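Local coordinates for IclR transcriptional regulator (Thermotoga maritima, PDB 1MKM), which probably binds DNA as a transcription factor of the IclR family, with an N-terminal winged helix-turn-helix domain and a zinc-binding C-terminal domain, at residues 34-37 and 38-41; 53-56 and 57-61; 64-67 and 68-71. All blocks are in the same frame, centred on the assembly; numbering follows the deposited sequence.

Interaction 1. Residues 34-37 and 38-41; sequences NMSV and SNAY
An N-cap starts helix 37-50 here: the hydroxyl of S36 accepts from the backbone N-H of N39, and the chain passes from the turn after helix 26-32 into the second helix of the helix-turn-helix motif, the one that in this class of DNA-binding domain usually serves for recognition. S36 OG lies 3.2 Å from N39 N, with the N-H pointing almost straight at it (160°). The torsion that allows this sets OG between the backbone N and the carbonyl carbon (chi1 62°), turned towards the first turn of the helix. The same residue also gives its carbonyl, for A40 N donates to S36 O at 3.0 Å, and one residue further on Y41 N donates to V37 O at 3.0 Å. Alongside this last bond the side chains of V37 and Y41 run side by side and point the same way, the CG1 methyl of V37 resting 3.4 Å from CE2 of the Y41 ring. V26 of helix 26-32 touches both V37 and Y41, and A30 of the same helix touches A40. On N39 packs M4 of the second subunit. The hydroxyl of S36 thus gives an acceptor to N39 N, which has no carbonyl of an earlier turn to take, while its carbonyl begins the regular helical bonding with A40 N.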
ATOM      1  N   ASN B  34      30.871  15.887  -9.837  1.00 91.03           N
ATOM      2  CA  ASN B  34      32.022  16.688  -9.435  1.00 90.70           C
ATOM      3  C   ASN B  34      31.700  18.182  -9.322  1.00 82.81           C
ATOM      4  O   ASN B  34      31.940  18.950 -10.254  1.00 89.12           O
ATOM      5  CB  ASN B  34      33.165  16.479 -10.439  1.00 95.80           C
ATOM      6  CG  ASN B  34      34.536  16.461  -9.779  1.00 99.64           C
ATOM      7  OD1 ASN B  34      35.564  16.528 -10.459  1.00100.22           O
ATOM      8  ND2 ASN B  34      34.557  16.358  -8.455  1.00 98.19           N
ATOM      9  N   MET B  35      31.140  18.583  -8.185  1.00 73.51           N
ATOM     10  CA  MET B  35      30.808  19.984  -7.937  1.00 70.34           C
ATOM     11  C   MET B  35      30.431  20.216  -6.470  1.00 74.63           C
ATOM     12  O   MET B  35      30.026  19.291  -5.761  1.00 68.21           O
ATOM     13  CB  MET B  35      29.680  20.456  -8.873  1.00 73.54           C
ATOM     14  CG  MET B  35      28.354  19.695  -8.778  1.00 79.31           C
ATOM     15  SD  MET B  35      27.140  20.183 -10.066  1.00 76.47           S
ATOM     16  CE  MET B  35      26.541  21.654  -9.361  1.00 54.37           C
ATOM     17  N   SER B  36      30.581  21.454  -6.013  1.00 74.32           N
ATOM     18  CA  SER B  36      30.262  21.799  -4.630  1.00 76.72           C
ATOM     19  C   SER B  36      28.760  21.736  -4.357  1.00 76.10           C
ATOM     20  O   SER B  36      27.944  21.949  -5.257  1.00 76.03           O
ATOM     21  CB  SER B  36      30.763  23.210  -4.309  1.00 45.21           C
ATOM     22  OG  SER B  36      30.114  24.165  -5.135  1.00 55.27           O
ATOM     23  N   VAL B  37      28.403  21.441  -3.111  1.00 77.40           N
ATOM     24  CA  VAL B  37      27.003  21.391  -2.714  1.00 84.22           C
ATOM     25  C   VAL B  37      26.387  22.722  -3.129  1.00 86.24           C
ATOM     26  O   VAL B  37      25.238  22.786  -3.565  1.00 94.78           O
ATOM     27  CB  VAL B  37      26.855  21.226  -1.176  1.00 85.85           C
ATOM     28  CG1 VAL B  37      25.412  21.478  -0.753  1.00 89.00           C
ATOM     29  CG2 VAL B  37      27.286  19.822  -0.755  1.00 92.20           C
ATOM     30  N   SER B  38      27.180  23.780  -2.998  1.00 86.25           N
ATOM     31  CA  SER B  38      26.754  25.127  -3.344  1.00 80.75           C
ATOM     32  C   SER B  38      26.225  25.207  -4.768  1.00 82.02           C
ATOM     33  O   SER B  38      25.116  25.697  -4.991  1.00 84.78           O
ATOM     34  CB  SER B  38      27.920  26.108  -3.176  1.00 85.35           C
ATOM     35  OG  SER B  38      27.545  27.430  -3.543  1.00 80.57           O
ATOM     36  N   ASN B  39      27.014  24.731  -5.732  1.00 73.41           N
ATOM     37  CA  ASN B  39      26.589  24.787  -7.126  1.00 71.59           C
ATOM     38  C   ASN B  39      25.547  23.737  -7.486  1.00 70.34           C
ATOM     39  O   ASN B  39      24.827  23.895  -8.471  1.00 65.51           O
ATOM     40  CB  ASN B  39      27.800  24.705  -8.068  1.00 71.05           C
ATOM     41  CG  ASN B  39      28.705  25.942  -7.962  1.00 74.66           C
ATOM     42  OD1 ASN B  39      29.332  26.170  -6.924  1.00 68.93           O
ATOM     43  ND2 ASN B  39      28.760  26.746  -9.027  1.00 59.32           N
ATOM     44  N   ALA B  40      25.461  22.664  -6.700  1.00 68.65           N
ATOM     45  CA  ALA B  40      24.452  21.644  -6.960  1.00 60.60           C
ATOM     46  C   ALA B  40      23.128  22.352  -6.742  1.00 61.53           C
ATOM     47  O   ALA B  40      22.189  22.192  -7.523  1.00 60.36           O
ATOM     48  CB  ALA B  40      24.594  20.486  -5.992  1.00 52.55           C
ATOM     49  N   TYR B  41      23.069  23.149  -5.677  1.00 60.67           N
ATOM     50  CA  TYR B  41      21.866  23.909  -5.350  1.00 62.84           C
ATOM     51  C   TYR B  41      21.459  24.795  -6.504  1.00 65.62           C
ATOM     52  O   TYR B  41      20.274  25.095  -6.679  1.00 70.46           O
ATOM     53  CB  TYR B  41      22.079  24.782  -4.112  1.00 58.87           C
ATOM     54  CG  TYR B  41      21.738  24.080  -2.822  1.00 62.00           C
ATOM     55  CD1 TYR B  41      20.429  23.654  -2.559  1.00 56.56           C
ATOM     56  CD2 TYR B  41      22.734  23.795  -1.877  1.00 61.49           C
ATOM     57  CE1 TYR B  41      20.122  22.950  -1.378  1.00 61.58           C
ATOM     58  CE2 TYR B  41      22.440  23.094  -0.703  1.00 56.51           C
ATOM     59  CZ  TYR B  41      21.138  22.675  -0.460  1.00 62.51           C
ATOM     60  OH  TYR B  41      20.876  21.976   0.700  1.00 70.58           O
TER

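Interaction 2. Residues 53-56 and 57-61; sequences VLRK and KDKRY
K56 N donates to R60 O at 2.8 Å, nearly straight, and so closes a beta hairpin, the wing of the winged helix-turn-helix domain. K59 N donates to K56 O at 2.7 Å across the type I turn K56 to K59. Just outside the turn R55 and Y61 face each other as an antiparallel non-hydrogen-bonded pair. The side chain of R55 reaches forward to the turn: its NE donates to K59 O at 2.9 Å, the oxygen lying in the guanidinium plane while the donor stands above the plane of the carbonyl, and NH2 adds a weak bond to the same oxygen.

With CG anti to the backbone N (chi1 -161°) and the chain extended to NE, the arginine lies across the Y61 ring; its CG makes a CH-pi contact 4.0 Å from the ring centroid. The guanidinium is turned only 16° from the ring plane, with Y61 OH over one face and the methylenes of K59 over the opposite one. Cut back to an alanine, R55 would probably leave K59 O without its side-chain donor and Y61 without the aliphatic chain over one ring face.

D58 lies across the aliphatic chain of K56, its OD1 3.2 Å from K56 CB; the ammonium itself goes to a salt bridge with D23, and R60 forms one with E28.

Helix 37-50 lies against V53, R55 and Y61 through M44 and E48, and R55 NH2 also bonds to Y41 OH of that helix. V26 of helix 26-32 touches both R55 and Y61, while L54 continues the two-stranded sheet by backbone bonds to V62 of strand 61-63.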
ATOM      1  N   VAL B  53      11.446  18.434 -10.134  1.00 49.93           N
ATOM      2  CA  VAL B  53      11.823  17.658  -8.979  1.00 44.73           C
ATOM      3  C   VAL B  53      11.009  18.084  -7.766  1.00 54.87           C
ATOM      4  O   VAL B  53      10.518  19.218  -7.698  1.00 56.27           O
ATOM      5  CB  VAL B  53      13.322  17.827  -8.705  1.00 47.63           C
ATOM      6  CG1 VAL B  53      13.685  17.222  -7.395  1.00 49.66           C
ATOM      7  CG2 VAL B  53      14.106  17.163  -9.819  1.00 57.36           C
ATOM      8  N   LEU B  54      10.850  17.166  -6.819  1.00 53.24           N
ATOM      9  CA  LEU B  54      10.101  17.443  -5.595  1.00 55.63           C
ATOM     10  C   LEU B  54      11.044  17.294  -4.422  1.00 53.23           C
ATOM     11  O   LEU B  54      11.807  16.322  -4.350  1.00 48.56           O
ATOM     12  CB  LEU B  54       8.938  16.457  -5.445  1.00 56.38           C
ATOM     13  CG  LEU B  54       7.878  16.815  -4.397  1.00 60.12           C
ATOM     14  CD1 LEU B  54       7.328  18.206  -4.695  1.00 54.07           C
ATOM     15  CD2 LEU B  54       6.749  15.764  -4.417  1.00 64.01           C
ATOM     16  N   ARG B  55      11.031  18.251  -3.506  1.00 52.68           N
ATOM     17  CA  ARG B  55      11.926  18.096  -2.375  1.00 58.92           C
ATOM     18  C   ARG B  55      11.163  17.624  -1.154  1.00 58.66           C
ATOM     19  O   ARG B  55      10.133  18.197  -0.791  1.00 61.21           O
ATOM     20  CB  ARG B  55      12.706  19.381  -2.059  1.00 52.95           C
ATOM     21  CG  ARG B  55      13.920  19.066  -1.207  1.00 47.72           C
ATOM     22  CD  ARG B  55      14.835  20.247  -0.952  1.00 49.13           C
ATOM     23  NE  ARG B  55      16.087  19.800  -0.342  1.00 46.62           N
ATOM     24  CZ  ARG B  55      17.100  20.605  -0.031  1.00 58.22           C
ATOM     25  NH1 ARG B  55      17.015  21.910  -0.263  1.00 40.82           N
ATOM     26  NH2 ARG B  55      18.215  20.098   0.498  1.00 52.42           N
ATOM     27  N   LYS B  56      11.683  16.560  -0.545  1.00 50.67           N
ATOM     28  CA  LYS B  56      11.097  15.935   0.634  1.00 62.14           C
ATOM     29  C   LYS B  56      11.345  16.717   1.919  1.00 69.40           C
ATOM     30  O   LYS B  56      12.238  17.574   1.989  1.00 64.66           O
ATOM     31  CB  LYS B  56      11.668  14.524   0.821  1.00 65.44           C
ATOM     32  CG  LYS B  56      11.429  13.553  -0.325  1.00 60.31           C
ATOM     33  CD  LYS B  56      12.028  12.189   0.009  1.00 63.96           C
ATOM     34  CE  LYS B  56      11.665  11.142  -1.035  1.00 70.09           C
ATOM     35  NZ  LYS B  56      11.999   9.753  -0.604  1.00 68.05           N
ATOM     36  N   LYS B  57      10.555  16.402   2.943  1.00 76.96           N
ATOM     37  CA  LYS B  57      10.695  17.055   4.234  1.00 74.62           C
ATOM     38  C   LYS B  57      12.122  16.789   4.698  1.00 70.17           C
ATOM     39  O   LYS B  57      12.752  17.640   5.321  1.00 65.67           O
ATOM     40  CB  LYS B  57       9.685  16.487   5.236  1.00 73.31           C
ATOM     41  CG  LYS B  57       9.044  17.558   6.110  1.00 81.38           C
ATOM     42  CD  LYS B  57       7.893  17.019   6.957  1.00 83.31           C
ATOM     43  CE  LYS B  57       8.385  16.123   8.086  1.00 83.14           C
ATOM     44  NZ  LYS B  57       9.284  16.847   9.026  1.00 86.90           N
ATOM     45  N   ASP B  58      12.634  15.608   4.364  1.00 61.96           N
ATOM     46  CA  ASP B  58      13.998  15.234   4.724  1.00 64.66           C
ATOM     47  C   ASP B  58      15.032  15.836   3.775  1.00 58.77           C
ATOM     48  O   ASP B  58      16.192  15.423   3.768  1.00 51.89           O
ATOM     49  CB  ASP B  58      14.135  13.712   4.744  1.00 75.98           C
ATOM     50  CG  ASP B  58      13.355  13.048   3.633  1.00 91.94           C
ATOM     51  OD1 ASP B  58      12.105  13.085   3.681  1.00 94.27           O
ATOM     52  OD2 ASP B  58      13.993  12.493   2.713  1.00 96.43           O
ATOM     53  N   LYS B  59      14.601  16.811   2.981  1.00 56.15           N
ATOM     54  CA  LYS B  59      15.465  17.483   2.017  1.00 63.69           C
ATOM     55  C   LYS B  59      16.054  16.616   0.888  1.00 64.40           C
ATOM     56  O   LYS B  59      16.913  17.075   0.126  1.00 61.95           O
ATOM     57  CB  LYS B  59      16.582  18.230   2.751  1.00 67.87           C
ATOM     58  CG  LYS B  59      16.105  19.528   3.400  1.00 71.41           C
ATOM     59  CD  LYS B  59      17.270  20.395   3.858  1.00 82.82           C
ATOM     60  CE  LYS B  59      16.794  21.769   4.305  1.00 88.10           C
ATOM     61  NZ  LYS B  59      17.914  22.647   4.745  1.00 73.41           N
ATOM     62  N   ARG B  60      15.585  15.372   0.783  1.00 66.61           N
ATOM     63  CA  ARG B  60      16.023  14.460  -0.274  1.00 65.68           C
ATOM     64  C   ARG B  60      15.109  14.760  -1.464  1.00 63.11           C
ATOM     65  O   ARG B  60      13.989  15.243  -1.281  1.00 57.97           O
ATOM     66  CB  ARG B  60      15.856  13.005   0.160  1.00 68.17           C
ATOM     67  CG  ARG B  60      16.538  12.674   1.471  1.00 78.59           C
ATOM     68  CD  ARG B  60      18.004  12.394   1.285  1.00 68.08           C
ATOM     69  NE  ARG B  60      18.200  11.149   0.558  1.00 69.70           N
ATOM     70  CZ  ARG B  60      19.384  10.580   0.373  1.00 71.53           C
ATOM     71  NH1 ARG B  60      20.477  11.151   0.869  1.00 73.83           N
ATOM     72  NH2 ARG B  60      19.476   9.443  -0.306  1.00 63.43           N
ATOM     73  N   TYR B  61      15.578  14.451  -2.672  1.00 54.90           N
ATOM     74  CA  TYR B  61      14.832  14.747  -3.893  1.00 50.95           C
ATOM     75  C   TYR B  61      14.164  13.593  -4.654  1.00 53.52           C
ATOM     76  O   TYR B  61      14.719  12.511  -4.811  1.00 42.54           O
ATOM     77  CB  TYR B  61      15.735  15.494  -4.872  1.00 54.87           C
ATOM     78  CG  TYR B  61      16.143  16.886  -4.437  1.00 49.57           C
ATOM     79  CD1 TYR B  61      17.280  17.093  -3.651  1.00 47.84           C
ATOM     80  CD2 TYR B  61      15.412  17.998  -4.845  1.00 47.51           C
ATOM     81  CE1 TYR B  61      17.679  18.385  -3.291  1.00 53.36           C
ATOM     82  CE2 TYR B  61      15.800  19.288  -4.493  1.00 53.21           C
ATOM     83  CZ  TYR B  61      16.932  19.474  -3.723  1.00 42.37           C
ATOM     84  OH  TYR B  61      17.324  20.750  -3.418  1.00 58.11           O
TER

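Interaction 3. Residues 64-67 and 68-71; sequences GYKL and IEYG
K66 NZ donates to E69 OE1 at 2.8 Å, a salt bridge between side chains three residues apart at the start of helix 66-75. The lysine nitrogen meets the carboxylate oxygen on its syn side, 27° out of the carboxylate plane. The two chains lie side by side and point the same way, the glutamate extended and the lysine bent at chi2 and chi3, a fold that brings its end back to E69. Y65, one turn earlier, lies side by side with E69, its CE1 3.3 Å from E69 OE1, with ring and carboxylate planes 13° apart. The aliphatic part of K66 serves a second partner. Its CD stands over one face of the Y70 ring in a CH-pi contact, 3.9 Å from the centroid, while the phenol OH of Y70 bonds to D15 of the second subunit. The backbone is in regular helical bonding, E69 N to Y65 O, Y70 N to K66 O and G71 N to L67 O, all at 2.8 to 3.0 Å. L67 packs on F52 of its own chain and on Y70 of the second subunit. One lysine therefore does two jobs, its methylenes lying on an aromatic face and its charge being met by a neighbouring carboxylate; the salt bridge probably fixes the end of the lysine while its methylenes stay on the Y70 ring.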
ATOM      1  N   GLY B  64       9.420  15.399  -9.920  1.00 50.20           N
ATOM      2  CA  GLY B  64       8.199  16.174  -9.840  1.00 40.33           C
ATOM      3  C   GLY B  64       7.153  15.753 -10.854  1.00 47.37           C
ATOM      4  O   GLY B  64       7.305  14.751 -11.553  1.00 50.11           O
ATOM      5  N   TYR B  65       6.096  16.546 -10.940  1.00 42.62           N
ATOM      6  CA  TYR B  65       4.977  16.278 -11.827  1.00 46.34           C
ATOM      7  C   TYR B  65       5.140  16.891 -13.206  1.00 46.52           C
ATOM      8  O   TYR B  65       4.491  16.460 -14.152  1.00 55.79           O
ATOM      9  CB  TYR B  65       3.706  16.849 -11.206  1.00 46.21           C
ATOM     10  CG  TYR B  65       3.565  18.327 -11.483  1.00 52.74           C
ATOM     11  CD1 TYR B  65       2.886  18.779 -12.619  1.00 46.66           C
ATOM     12  CD2 TYR B  65       4.201  19.273 -10.678  1.00 53.15           C
ATOM     13  CE1 TYR B  65       2.848  20.122 -12.951  1.00 49.02           C
ATOM     14  CE2 TYR B  65       4.172  20.634 -11.007  1.00 46.47           C
ATOM     15  CZ  TYR B  65       3.494  21.044 -12.144  1.00 53.81           C
ATOM     16  OH  TYR B  65       3.466  22.376 -12.492  1.00 65.25           O
ATOM     17  N   LYS B  66       5.965  17.930 -13.316  1.00 48.41           N
ATOM     18  CA  LYS B  66       6.151  18.619 -14.592  1.00 45.24           C
ATOM     19  C   LYS B  66       6.304  17.675 -15.779  1.00 35.80           C
ATOM     20  O   LYS B  66       5.533  17.736 -16.734  1.00 47.89           O
ATOM     21  CB  LYS B  66       7.359  19.558 -14.513  1.00 50.05           C
ATOM     22  CG  LYS B  66       7.566  20.388 -15.739  1.00 38.79           C
ATOM     23  CD  LYS B  66       6.314  21.181 -16.073  1.00 54.59           C
ATOM     24  CE  LYS B  66       5.930  22.163 -14.970  1.00 49.37           C
ATOM     25  NZ  LYS B  66       4.720  22.952 -15.364  1.00 48.32           N
ATOM     26  N   LEU B  67       7.302  16.807 -15.713  1.00 39.93           N
ATOM     27  CA  LEU B  67       7.571  15.844 -16.774  1.00 34.23           C
ATOM     28  C   LEU B  67       6.293  15.067 -17.151  1.00 38.43           C
ATOM     29  O   LEU B  67       6.013  14.843 -18.337  1.00 35.89           O
ATOM     30  CB  LEU B  67       8.695  14.923 -16.306  1.00 40.81           C
ATOM     31  CG  LEU B  67      10.057  15.003 -17.024  1.00 49.88           C
ATOM     32  CD1 LEU B  67      10.371  16.395 -17.466  1.00 54.90           C
ATOM     33  CD2 LEU B  67      11.136  14.468 -16.118  1.00 44.19           C
ATOM     34  N   ILE B  68       5.507  14.692 -16.138  1.00 46.05           N
ATOM     35  CA  ILE B  68       4.246  13.992 -16.366  1.00 44.44           C
ATOM     36  C   ILE B  68       3.347  14.891 -17.210  1.00 47.82           C
ATOM     37  O   ILE B  68       2.767  14.460 -18.210  1.00 52.90           O
ATOM     38  CB  ILE B  68       3.531  13.657 -15.043  1.00 35.44           C
ATOM     39  CG1 ILE B  68       4.409  12.722 -14.201  1.00 43.49           C
ATOM     40  CG2 ILE B  68       2.218  12.990 -15.341  1.00 32.03           C
ATOM     41  CD1 ILE B  68       3.971  12.538 -12.743  1.00 36.44           C
ATOM     42  N   GLU B  69       3.241  16.153 -16.812  1.00 37.71           N
ATOM     43  CA  GLU B  69       2.442  17.103 -17.570  1.00 38.45           C
ATOM     44  C   GLU B  69       2.975  17.257 -19.009  1.00 40.23           C
ATOM     45  O   GLU B  69       2.201  17.359 -19.967  1.00 40.81           O
ATOM     46  CB  GLU B  69       2.473  18.475 -16.885  1.00 35.44           C
ATOM     47  CG  GLU B  69       1.664  19.531 -17.614  1.00 47.69           C
ATOM     48  CD  GLU B  69       1.903  20.947 -17.101  1.00 45.43           C
ATOM     49  OE1 GLU B  69       2.666  21.132 -16.126  1.00 54.76           O
ATOM     50  OE2 GLU B  69       1.322  21.881 -17.690  1.00 47.63           O
ATOM     51  N   TYR B  70       4.299  17.285 -19.163  1.00 41.43           N
ATOM     52  CA  TYR B  70       4.897  17.461 -20.489  1.00 36.34           C
ATOM     53  C   TYR B  70       4.567  16.303 -21.421  1.00 35.75           C
ATOM     54  O   TYR B  70       4.227  16.506 -22.587  1.00 39.90           O
ATOM     55  CB  TYR B  70       6.418  17.634 -20.376  1.00 25.92           C
ATOM     56  CG  TYR B  70       6.845  19.044 -20.038  1.00 38.11           C
ATOM     57  CD1 TYR B  70       5.898  20.055 -19.837  1.00 37.04           C
ATOM     58  CD2 TYR B  70       8.207  19.379 -19.919  1.00 42.25           C
ATOM     59  CE1 TYR B  70       6.291  21.353 -19.529  1.00 40.16           C
ATOM     60  CE2 TYR B  70       8.609  20.669 -19.606  1.00 33.45           C
ATOM     61  CZ  TYR B  70       7.650  21.649 -19.414  1.00 44.46           C
ATOM     62  OH  TYR B  70       8.028  22.923 -19.111  1.00 37.90           O
ATOM     63  N   GLY B  71       4.677  15.091 -20.896  1.00 40.21           N
ATOM     64  CA  GLY B  71       4.366  13.920 -21.686  1.00 52.65           C
ATOM     65  C   GLY B  71       2.941  13.974 -22.217  1.00 48.21           C
ATOM     66  O   GLY B  71       2.716  13.685 -23.393  1.00 45.81           O
TER

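Overall arrangement
From the N terminus the contacts follow in series, and none nests within or crosses another. Interaction 1 turns the chain from helix 26-32 into helix 37-50. That helix leads to strand 53-55, where interaction 2 closes the hairpin loop and sends the chain back along strand 61-63. Interaction 3 then starts helix 66-75, which runs on towards helix 79-93. Interactions 1 and 2 touch directly, through a probable hydrogen bond from R55 NH2 to Y41 OH, joining helix 37-50 to the wing. Interaction 3 stands apart from interaction 1 by about 15 Å between nearest atoms, and all three meet the second subunit.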